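Local coordinates for protein pyruvate-formate lyase-activating enzyme (Bacteroides vulgatus ATCC 8482, PDB 3CAN) that is an activating enzyme of the radical SAM superfamily, the modelled fragment being built from alternating helices and parallel strands, at residues A[115-120]-A[172-177]; A[96-101]-A[128-133]; A[63-68]-A[109-114]. One frame throughout, in Å; residues are numbered along the deposited sequence. Where two conformers were deposited one is given.

Contact 1. Residues A[115-120]-A[172-177]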
loop_
_atom_site.group_PDB
_atom_site.type_symbol
_atom_site.label_atom_id
_atom_site.label_comp_id
_atom_site.label_asym_id
_atom_site.label_seq_id
_atom_site.Cartn_x
_atom_site.Cartn_y
_atom_site.Cartn_z
ATOM N N SER A 115 6.381 7.878 20.295
ATOM C CA SER A 115 6.279 8.137 18.860
ATOM C C SER A 115 5.593 9.478 18.593
ATOM O O SER A 115 6.069 10.288 17.794
ATOM C CB SER A 115 5.505 7.007 18.162
ATOM O OG SER A 115 6.169 5.751 18.260
ATOM N N ALA A 116 4.479 9.711 19.276
ATOM C CA ALA A 116 3.721 10.949 19.125
ATOM C C ALA A 116 4.548 12.163 19.555
ATOM O O ALA A 116 4.552 13.193 18.893
ATOM C CB ALA A 116 2.426 10.869 19.936
ATOM N N GLU A 117 5.251 12.035 20.674
ATOM C CA GLU A 117 6.076 13.114 21.192
ATOM C C GLU A 117 7.213 13.464 20.256
ATOM O O GLU A 117 7.512 14.641 20.054
ATOM C CB GLU A 117 6.600 12.750 22.578
ATOM C CG GLU A 117 5.503 12.742 23.619
ATOM C CD GLU A 117 5.885 12.200 24.981
ATOM O OE1 GLU A 117 7.078 11.916 25.260
ATOM O OE2 GLU A 117 4.952 12.093 25.822
ATOM N N PHE A 118 7.821 12.453 19.652
ATOM C CA PHE A 118 8.870 12.680 18.669
ATOM C C PHE A 118 8.303 13.436 17.460
ATOM O O PHE A 118 8.787 14.505 17.092
ATOM C CB PHE A 118 9.487 11.346 18.279
ATOM C CG PHE A 118 10.372 11.417 17.085
ATOM C CD1 PHE A 118 11.589 12.062 17.134
ATOM C CD2 PHE A 118 9.984 10.823 15.897
ATOM C CE1 PHE A 118 12.402 12.119 16.023
ATOM C CE2 PHE A 118 10.780 10.875 14.786
ATOM C CZ PHE A 118 11.992 11.546 14.834
ATOM N N LEU A 119 7.240 12.897 16.886
ATOM C CA LEU A 119 6.666 13.467 15.670
ATOM C C LEU A 119 6.104 14.867 15.897
ATOM O O LEU A 119 6.287 15.771 15.060
ATOM C CB LEU A 119 5.600 12.521 15.095
ATOM C CG LEU A 119 6.113 11.158 14.597
ATOM C CD1 LEU A 119 4.947 10.247 14.247
ATOM C CD2 LEU A 119 7.058 11.320 13.395
ATOM N N ALA A 120 5.407 15.054 17.018
ATOM C CA ALA A 120 4.789 16.344 17.331
ATOM C C ALA A 120 5.829 17.459 17.480
ATOM O O ALA A 120 5.563 18.625 17.196
ATOM C CB ALA A 120 3.964 16.219 18.608
ATOM N N THR A 172 -3.841 11.731 18.043
ATOM C CA THR A 172 -4.730 12.874 17.905
ATOM C C THR A 172 -4.538 13.857 19.061
ATOM O O THR A 172 -4.492 15.068 18.843
ATOM C CB THR A 172 -6.209 12.420 17.823
ATOM O OG1 THR A 172 -6.369 11.476 16.746
ATOM C CG2 THR A 172 -7.129 13.606 17.591
ATOM N N ASP A 173 -4.413 13.331 20.281
ATOM C CA ASP A 173 -4.192 14.162 21.469
ATOM C C ASP A 173 -2.916 15.005 21.390
ATOM O O ASP A 173 -2.857 16.083 21.979
ATOM C CB ASP A 173 -4.153 13.298 22.743
ATOM C CG ASP A 173 -5.528 12.768 23.156
ATOM O OD1 ASP A 173 -6.568 13.256 22.661
ATOM O OD2 ASP A 173 -5.563 11.841 23.997
ATOM N N TYR A 174 -1.903 14.514 20.668
ATOM C CA TYR A 174 -0.644 15.240 20.472
ATOM C C TYR A 174 -0.671 16.139 19.235
ATOM O O TYR A 174 0.356 16.709 18.845
ATOM C CB TYR A 174 0.531 14.254 20.384
ATOM C CG TYR A 174 1.008 13.749 21.722
ATOM C CD1 TYR A 174 0.532 12.559 22.249
ATOM C CD2 TYR A 174 1.971 14.451 22.449
ATOM C CE1 TYR A 174 0.974 12.085 23.485
ATOM C CE2 TYR A 174 2.414 13.990 23.681
ATOM C CZ TYR A 174 1.924 12.796 24.191
ATOM O OH TYR A 174 2.379 12.318 25.412
ATOM N N GLY A 175 -1.843 16.272 18.619
ATOM C CA GLY A 175 -2.026 17.181 17.494
ATOM C C GLY A 175 -1.608 16.635 16.146
ATOM O O GLY A 175 -1.420 17.402 15.201
ATOM N N LEU A 176 -1.531 15.312 16.045
ATOM C CA LEU A 176 -1.131 14.637 14.824
ATOM C C LEU A 176 -2.344 14.033 14.112
ATOM O O LEU A 176 -3.381 13.762 14.732
ATOM C CB LEU A 176 -0.106 13.551 15.148
ATOM C CG LEU A 176 1.193 14.042 15.788
ATOM C CD1 LEU A 176 1.890 12.890 16.521
ATOM C CD2 LEU A 176 2.117 14.675 14.746
ATOM N N LYS A 177 -2.208 13.859 12.805
ATOM C CA LYS A 177 -3.249 13.273 11.964
ATOM C C LYS A 177 -2.949 11.796 11.779
ATOM O O LYS A 177 -1.891 11.428 11.264
ATOM C CB LYS A 177 -3.275 13.951 10.595
ATOM C CG LYS A 177 -3.514 15.448 10.621
ATOM C CD LYS A 177 -3.428 16.031 9.221
ATOM C CE LYS A 177 -3.668 17.531 9.234
ATOM N NZ LYS A 177 -3.299 18.176 7.939
#

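Contact 2. Residues A[96-101]-A[128-133]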
loop_
_atom_site.group_PDB
_atom_site.type_symbol
_atom_site.label_atom_id
_atom_site.label_comp_id
_atom_site.label_asym_id
_atom_site.label_seq_id
_atom_site.Cartn_x
_atom_site.Cartn_y
_atom_site.Cartn_z
ATOM N N TYR A 96 4.684 10.788 4.878
ATOM C CA TYR A 96 3.774 9.939 5.630
ATOM C C TYR A 96 4.611 9.070 6.565
ATOM O O TYR A 96 5.712 8.627 6.204
ATOM C CB TYR A 96 3.008 8.957 4.727
ATOM C CG TYR A 96 1.934 9.485 3.806
ATOM C CD1 TYR A 96 1.708 10.837 3.613
ATOM C CD2 TYR A 96 1.164 8.585 3.072
ATOM C CE1 TYR A 96 0.709 11.282 2.726
ATOM C CE2 TYR A 96 0.177 9.012 2.203
ATOM C CZ TYR A 96 -0.046 10.360 2.038
ATOM O OH TYR A 96 -1.024 10.759 1.159
ATOM N N ILE A 97 4.057 8.791 7.740
ATOM C CA ILE A 97 4.631 7.825 8.662
ATOM C C ILE A 97 3.723 6.593 8.708
ATOM O O ILE A 97 2.512 6.716 8.867
ATOM C CB ILE A 97 4.770 8.414 10.078
ATOM C CG1 ILE A 97 5.795 9.552 10.074
ATOM C CG2 ILE A 97 5.178 7.312 11.075
ATOM C CD1 ILE A 97 7.259 9.107 9.891
ATOM N N ARG A 98 4.313 5.413 8.561
ATOM C CA ARG A 98 3.595 4.162 8.685
ATOM C C ARG A 98 4.059 3.400 9.915
ATOM O O ARG A 98 5.257 3.262 10.149
ATOM C CB ARG A 98 3.780 3.317 7.430
ATOM C CG ARG A 98 3.248 4.011 6.189
ATOM C CD ARG A 98 4.358 4.704 5.441
ATOM N NE ARG A 98 5.131 3.712 4.688
ATOM C CZ ARG A 98 4.741 3.182 3.528
ATOM N NH1 ARG A 98 3.592 3.556 2.959
ATOM N NH2 ARG A 98 5.516 2.282 2.919
ATOM N N ILE A 99 3.100 2.921 10.703
ATOM C CA ILE A 99 3.389 2.127 11.886
ATOM C C ILE A 99 2.640 0.803 11.759
ATOM O O ILE A 99 1.432 0.752 11.969
ATOM C CB ILE A 99 3.002 2.851 13.177
ATOM C CG1 ILE A 99 3.725 4.197 13.265
ATOM C CG2 ILE A 99 3.327 1.952 14.421
ATOM C CD1 ILE A 99 3.309 5.030 14.490
ATOM N N PRO A 100 3.348 -0.259 11.359
ATOM C CA PRO A 100 2.737 -1.580 11.406
ATOM C C PRO A 100 2.504 -1.875 12.872
ATOM O O PRO A 100 3.449 -1.823 13.652
ATOM C CB PRO A 100 3.802 -2.487 10.770
ATOM C CG PRO A 100 4.715 -1.550 10.010
ATOM C CD PRO A 100 4.732 -0.318 10.857
ATOM N N LEU A 101 1.244 -2.083 13.249
ATOM C CA LEU A 101 0.835 -2.070 14.646
ATOM C C LEU A 101 0.613 -3.508 15.106
ATOM O O LEU A 101 -0.299 -4.178 14.634
ATOM C CB LEU A 101 -0.439 -1.241 14.804
ATOM C CG LEU A 101 -0.850 -0.858 16.228
ATOM C CD1 LEU A 101 0.204 0.033 16.921
ATOM C CD2 LEU A 101 -2.203 -0.165 16.216
ATOM N N ILE A 128 0.028 12.381 7.274
ATOM C CA ILE A 128 -0.807 11.399 7.939
ATOM C C ILE A 128 0.102 10.347 8.563
ATOM O O ILE A 128 1.231 10.119 8.099
ATOM C CB ILE A 128 -1.798 10.710 6.953
ATOM C CG1 ILE A 128 -2.875 9.907 7.692
ATOM C CG2 ILE A 128 -1.060 9.772 5.977
ATOM C CD1 ILE A 128 -3.776 10.718 8.524
ATOM N N ILE A 129 -0.383 9.753 9.644
ATOM C CA ILE A 129 0.234 8.580 10.240
ATOM C C ILE A 129 -0.712 7.400 10.000
ATOM O O ILE A 129 -1.846 7.406 10.481
ATOM C CB ILE A 129 0.485 8.766 11.741
ATOM C CG1 ILE A 129 1.392 9.973 12.010
ATOM C CG2 ILE A 129 1.122 7.505 12.340
ATOM C CD1 ILE A 129 1.402 10.423 13.481
ATOM N N ASN A 130 -0.244 6.410 9.247
ATOM C CA ASN A 130 -1.022 5.209 8.948
ATOM C C ASN A 130 -0.688 4.092 9.919
ATOM O O ASN A 130 0.439 3.581 9.918
ATOM C CB ASN A 130 -0.736 4.720 7.531
ATOM C CG ASN A 130 -1.052 5.758 6.493
ATOM O OD1 ASN A 130 -2.221 6.057 6.244
ATOM N ND2 ASN A 130 -0.009 6.338 5.898
ATOM N N LEU A 131 -1.651 3.739 10.762
ATOM C CA LEU A 131 -1.528 2.578 11.643
ATOM C C LEU A 131 -2.031 1.359 10.868
ATOM O O LEU A 131 -3.180 1.324 10.433
ATOM C CB LEU A 131 -2.323 2.771 12.943
ATOM C CG LEU A 131 -1.993 4.013 13.778
ATOM C CD1 LEU A 131 -2.790 4.005 15.089
ATOM C CD2 LEU A 131 -0.492 4.103 14.039
ATOM N N LEU A 132 -1.155 0.385 10.667
ATOM C CA LEU A 132 -1.464 -0.798 9.868
ATOM C C LEU A 132 -1.513 -2.024 10.782
ATOM O O LEU A 132 -0.478 -2.643 11.050
ATOM C CB LEU A 132 -0.402 -0.972 8.780
ATOM C CG LEU A 132 -0.093 0.308 7.999
ATOM C CD1 LEU A 132 1.120 0.137 7.102
ATOM C CD2 LEU A 132 -1.316 0.746 7.188
ATOM N N PRO A 133 -2.713 -2.369 11.278
ATOM C CA PRO A 133 -2.801 -3.501 12.194
ATOM C C PRO A 133 -2.297 -4.799 11.585
ATOM O O PRO A 133 -2.587 -5.126 10.420
ATOM C CB PRO A 133 -4.297 -3.585 12.520
ATOM C CG PRO A 133 -4.810 -2.226 12.262
ATOM C CD PRO A 133 -4.027 -1.741 11.079
#

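Contact 3. Residues A[63-68]-A[109-114]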
loop_
_atom_site.group_PDB
_atom_site.type_symbol
_atom_site.label_atom_id
_atom_site.label_comp_id
_atom_site.label_asym_id
_atom_site.label_seq_id
_atom_site.Cartn_x
_atom_site.Cartn_y
_atom_site.Cartn_z
ATOM N N LYS A 63 8.613 1.722 13.148
ATOM C CA LYS A 63 8.184 0.466 13.768
ATOM C C LYS A 63 8.261 0.503 15.289
ATOM O O LYS A 63 7.400 -0.064 15.973
ATOM C CB LYS A 63 8.977 -0.723 13.210
ATOM C CG LYS A 63 8.316 -1.361 11.992
ATOM C CD LYS A 63 9.071 -2.591 11.490
ATOM C CE LYS A 63 9.872 -2.281 10.224
ATOM N NZ LYS A 63 10.904 -3.311 9.898
ATOM N N SER A 64 9.270 1.183 15.824
ATOM C CA SER A 64 9.406 1.293 17.278
ATOM C C SER A 64 10.338 2.413 17.657
ATOM O O SER A 64 11.343 2.639 16.985
ATOM C CB SER A 64 9.959 0.004 17.903
ATOM O OG SER A 64 9.952 0.120 19.321
HETATM N N MSE A 65 10.024 3.070 18.768
HETATM C CA MSE A 65 10.946 4.017 19.384
HETATM C C MSE A 65 12.016 3.297 20.214
HETATM O O MSE A 65 13.024 3.895 20.583
HETATM C CB MSE A 65 10.192 4.993 20.266
HETATM C CG MSE A 65 9.269 5.917 19.522
HETATM SE SE MSE A 65 10.127 7.027 18.147
HETATM C CE MSE A 65 11.262 8.137 19.297
ATOM N N ASP A 66 11.782 2.020 20.498
ATOM C CA ASP A 66 12.744 1.162 21.196
ATOM C C ASP A 66 13.697 0.554 20.179
ATOM O O ASP A 66 13.300 -0.288 19.366
ATOM C CB ASP A 66 11.966 0.079 21.954
ATOM C CG ASP A 66 12.842 -0.795 22.831
ATOM O OD1 ASP A 66 14.016 -1.034 22.509
ATOM O OD2 ASP A 66 12.316 -1.268 23.855
ATOM N N SER A 67 14.956 0.997 20.191
ATOM C CA SER A 67 15.935 0.532 19.190
ATOM C C SER A 67 16.200 -0.975 19.261
ATOM O O SER A 67 16.510 -1.604 18.253
ATOM C CB SER A 67 17.254 1.291 19.303
ATOM O OG SER A 67 18.021 1.143 18.118
ATOM N N THR A 68 16.052 -1.547 20.450
ATOM C CA THR A 68 16.227 -2.989 20.643
ATOM C C THR A 68 15.093 -3.764 19.971
ATOM O O THR A 68 15.345 -4.755 19.255
ATOM C CB THR A 68 16.341 -3.318 22.126
ATOM O OG1 THR A 68 17.472 -2.615 22.663
ATOM C CG2 THR A 68 16.524 -4.838 22.343
ATOM N N GLU A 109 1.100 1.672 25.032
ATOM C CA GLU A 109 0.886 3.097 25.222
ATOM C C GLU A 109 2.222 3.851 25.262
ATOM O O GLU A 109 2.358 4.928 24.676
ATOM C CB GLU A 109 0.114 3.323 26.530
ATOM C CG GLU A 109 -0.046 4.759 26.928
ATOM C CD GLU A 109 -0.801 4.900 28.238
ATOM O OE1 GLU A 109 -1.920 4.347 28.336
ATOM O OE2 GLU A 109 -0.267 5.554 29.157
ATOM N N LYS A 110 3.215 3.275 25.927
ATOM C CA LYS A 110 4.522 3.928 26.001
ATOM C C LYS A 110 5.098 4.184 24.610
ATOM O O LYS A 110 5.461 5.314 24.287
ATOM C CB LYS A 110 5.515 3.111 26.820
ATOM C CG LYS A 110 6.899 3.757 26.893
ATOM C CD LYS A 110 7.828 2.944 27.754
ATOM C CE LYS A 110 9.260 3.427 27.651
ATOM N NZ LYS A 110 10.188 2.480 28.391
ATOM N N ASN A 111 5.167 3.151 23.778
ATOM C CA ASN A 111 5.752 3.337 22.449
ATOM C C ASN A 111 4.998 4.344 21.601
ATOM O O ASN A 111 5.605 5.163 20.901
ATOM C CB ASN A 111 5.823 2.034 21.669
ATOM C CG ASN A 111 6.502 2.222 20.341
ATOM O OD1 ASN A 111 7.673 2.605 20.296
ATOM N ND2 ASN A 111 5.759 1.987 19.239
ATOM N N ILE A 112 3.675 4.282 21.648
ATOM C CA ILE A 112 2.861 5.173 20.835
ATOM C C ILE A 112 2.972 6.606 21.334
ATOM O O ILE A 112 3.061 7.531 20.532
ATOM C CB ILE A 112 1.395 4.695 20.759
ATOM C CG1 ILE A 112 1.335 3.281 20.146
ATOM C CG2 ILE A 112 0.539 5.666 19.960
ATOM C CD1 ILE A 112 1.932 3.154 18.738
ATOM N N LYS A 113 3.007 6.800 22.654
ATOM C CA LYS A 113 3.233 8.140 23.203
ATOM C C LYS A 113 4.618 8.685 22.845
ATOM O O LYS A 113 4.738 9.846 22.448
ATOM C CB LYS A 113 3.000 8.192 24.721
ATOM C CG LYS A 113 1.515 8.086 25.119
ATOM C CD LYS A 113 1.335 8.168 26.617
ATOM C CE LYS A 113 -0.131 8.210 26.964
ATOM N NZ LYS A 113 -0.344 8.254 28.447
ATOM N N LEU A 114 5.655 7.861 22.950
ATOM C CA LEU A 114 7.013 8.310 22.595
ATOM C C LEU A 114 7.061 8.678 21.116
ATOM O O LEU A 114 7.689 9.663 20.729
ATOM C CB LEU A 114 8.039 7.222 22.912
ATOM C CG LEU A 114 8.288 6.984 24.405
ATOM C CD1 LEU A 114 9.216 5.765 24.557
ATOM C CD2 LEU A 114 8.848 8.244 25.111
#

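Contact 1. Residues A[115-120]-A[172-177]
Tyr-174 and Leu-176 stand either side of Gly-175 in the Schellman motif that ends helix 161-173, and both press against helix 109-121. Gly-175 has positive phi (83°), which glycine adopts easily, and the turn sends both flanking side chains toward the same helix. Ala-116 suits the place where the tyrosine lands: its methyl CB comes within 3.4 Å of Tyr-174 CD1, obliquely to the ring, and a small residue lets the helix backbone come this near. One turn further on, Ala-120 is again small, but its CB faces the tyrosine backbone, 3.6 Å from Tyr-174 O.

The outer part of the ring belongs to Glu-117. Tyr-174 CG lies beside its own backbone N (chi1 -80°), which carries the ring along the helix until one face lies under Glu-117 N. On that same side, toward the hydroxyl end, Glu-117 CG comes within 3.3 Å of Tyr-174 CE2, and the chain runs on extended to a carboxylate plane turned 60° from the ring. Glu-117 OE2 and Tyr-174 OH are then 2.6 Å apart, at best a weak hydrogen bond, because the hydroxyl proton may go to another acceptor. A long acidic side chain fits here: its CG rests on the ring while the charge stays near the exposed edge.

Leu-176 works on the buried side. Its CD1 sits 3.6 Å from Ala-116 O and 4.0 Å from Leu-119 CB, while CD2 approaches Ala-120 N; a branched apolar side chain can touch all three positions of the helix. Leu-176 also packs on Leu-171 and on Ile-129 of strand 128-133. A glycine-centred helix end followed by an apolar residue folded back onto the core is typical of Schellman termini, here leading from helix 161-173 into strand 178-180.

Contact 2. Residues A[96-101]-A[128-133]
Ile-128 lays its CG2 methyl over the centre of the Tyr-96 ring, 3.7 Å from the centroid, a CH-pi contact that begins this parallel strand pair. The isoleucine CG1 is anti to the backbone N (chi1 -168°), which leaves CG2 between N and carbonyl carbon and turned to the ring. Tyrosine suits a partly exposed strand start, its flat face taking up a methyl.

Five backbone hydrogen bonds join the strands, starting at Ile-97 N to Ile-128 O (3.1 Å). On the buried face Ile-97 is paired with Ile-129, Ile-99 with Leu-131 and Leu-101 with Pro-133. Ile-99 and Leu-131 run alongside each other from the same face, with Leu-131 CD2 3.8 Å from Ile-99 CB. Ile-99 CD1 also reaches Ile-129 CG2 at 3.9 Å, so these branched side chains pack apolar against apolar. On the other face, Arg-98 bends away at chi2 and chi3 to a salt bridge with Asp-61, while its CB keeps Leu-132 CD1 company at 4.2 Å.

Strand 57-61 flanks the pair beyond 95-101 and strand 178-180 beyond 128-133, while helix 161-173 covers Ile-129 and Leu-131, and helix 109-121 also packs against Ile-129.

Contact 3. Residues A[63-68]-A[109-114]
Met-65, a selenomethionine in the model, gives its backbone N-H to a side chain of helix 109-121: Asn-111 OD1 accepts it at 2.8 Å. This single polar bond, from a loop main chain to a buried amide, is the hydrogen bond that joins the two segments. It is nearly straight, 169° at the hydrogen, with the donor in the carbonyl plane. The asparagine is placed for it by a CG anti to the backbone N (chi1 -176°), which throws the amide off the helix toward the loop. Asparagine suits the site because its two ends do different work: OD1 takes the loop N-H, and ND2 gives a hydrogen bond to Asn-106 O, so the flat group is fixed in rotation from both sides.

Beside this bond runs a small apolar contact. The Met-65 side chain crosses the asparagine at about a right angle, and its chi1 of -66° puts CG beside the backbone N and 3.8 Å from Leu-114 CB; beyond it the flexible chain bends at chi2 and chi3 onto Ser-115 and Phe-118.

The loop is stiffened from within. Ser-64 OG accepts from Asp-66 N at 2.9 Å, forming an ST turn around Met-65, and a serine hydroxyl is short enough to fold back so closely. Asp-66 then stands at the N-cap of helix 67-74, its OD1 receiving Val-69 N and, weakly, Thr-68 N at 2.9 Å; a short carboxylate is well suited to accept from the N-H groups of the first turn. An ST turn running into an N-capped helix, held at its middle by an asparagine of helix 109-121, here makes the connection after strand 57-61, at the C-terminal ends of the strands, consistent with the alpha/beta fold of the TIM-barrel clan.

In the fold
Helix 109-121 is common to contacts 1 and 3, which use its later and earlier turns, and it is the connection of the beta-alpha-beta unit whose strands make contact 2. Contact 2 lies nearest the middle of the chain, its centre about 7 Å from the chain's centre, has no exposed residue, and joins backbone to backbone with apolar cover. The centres of contacts 1 and 3 lie about 14 Å out, and both include exposed residues: contact 1 is mainly side-chain packing edged by one weak polar bond, whereas contact 3 hangs on an amide-to-backbone bond. Leu-119 and Leu-176 reach Ile-129, while Ile-112 meets Leu-101, so both outer contacts adjoin the sheet.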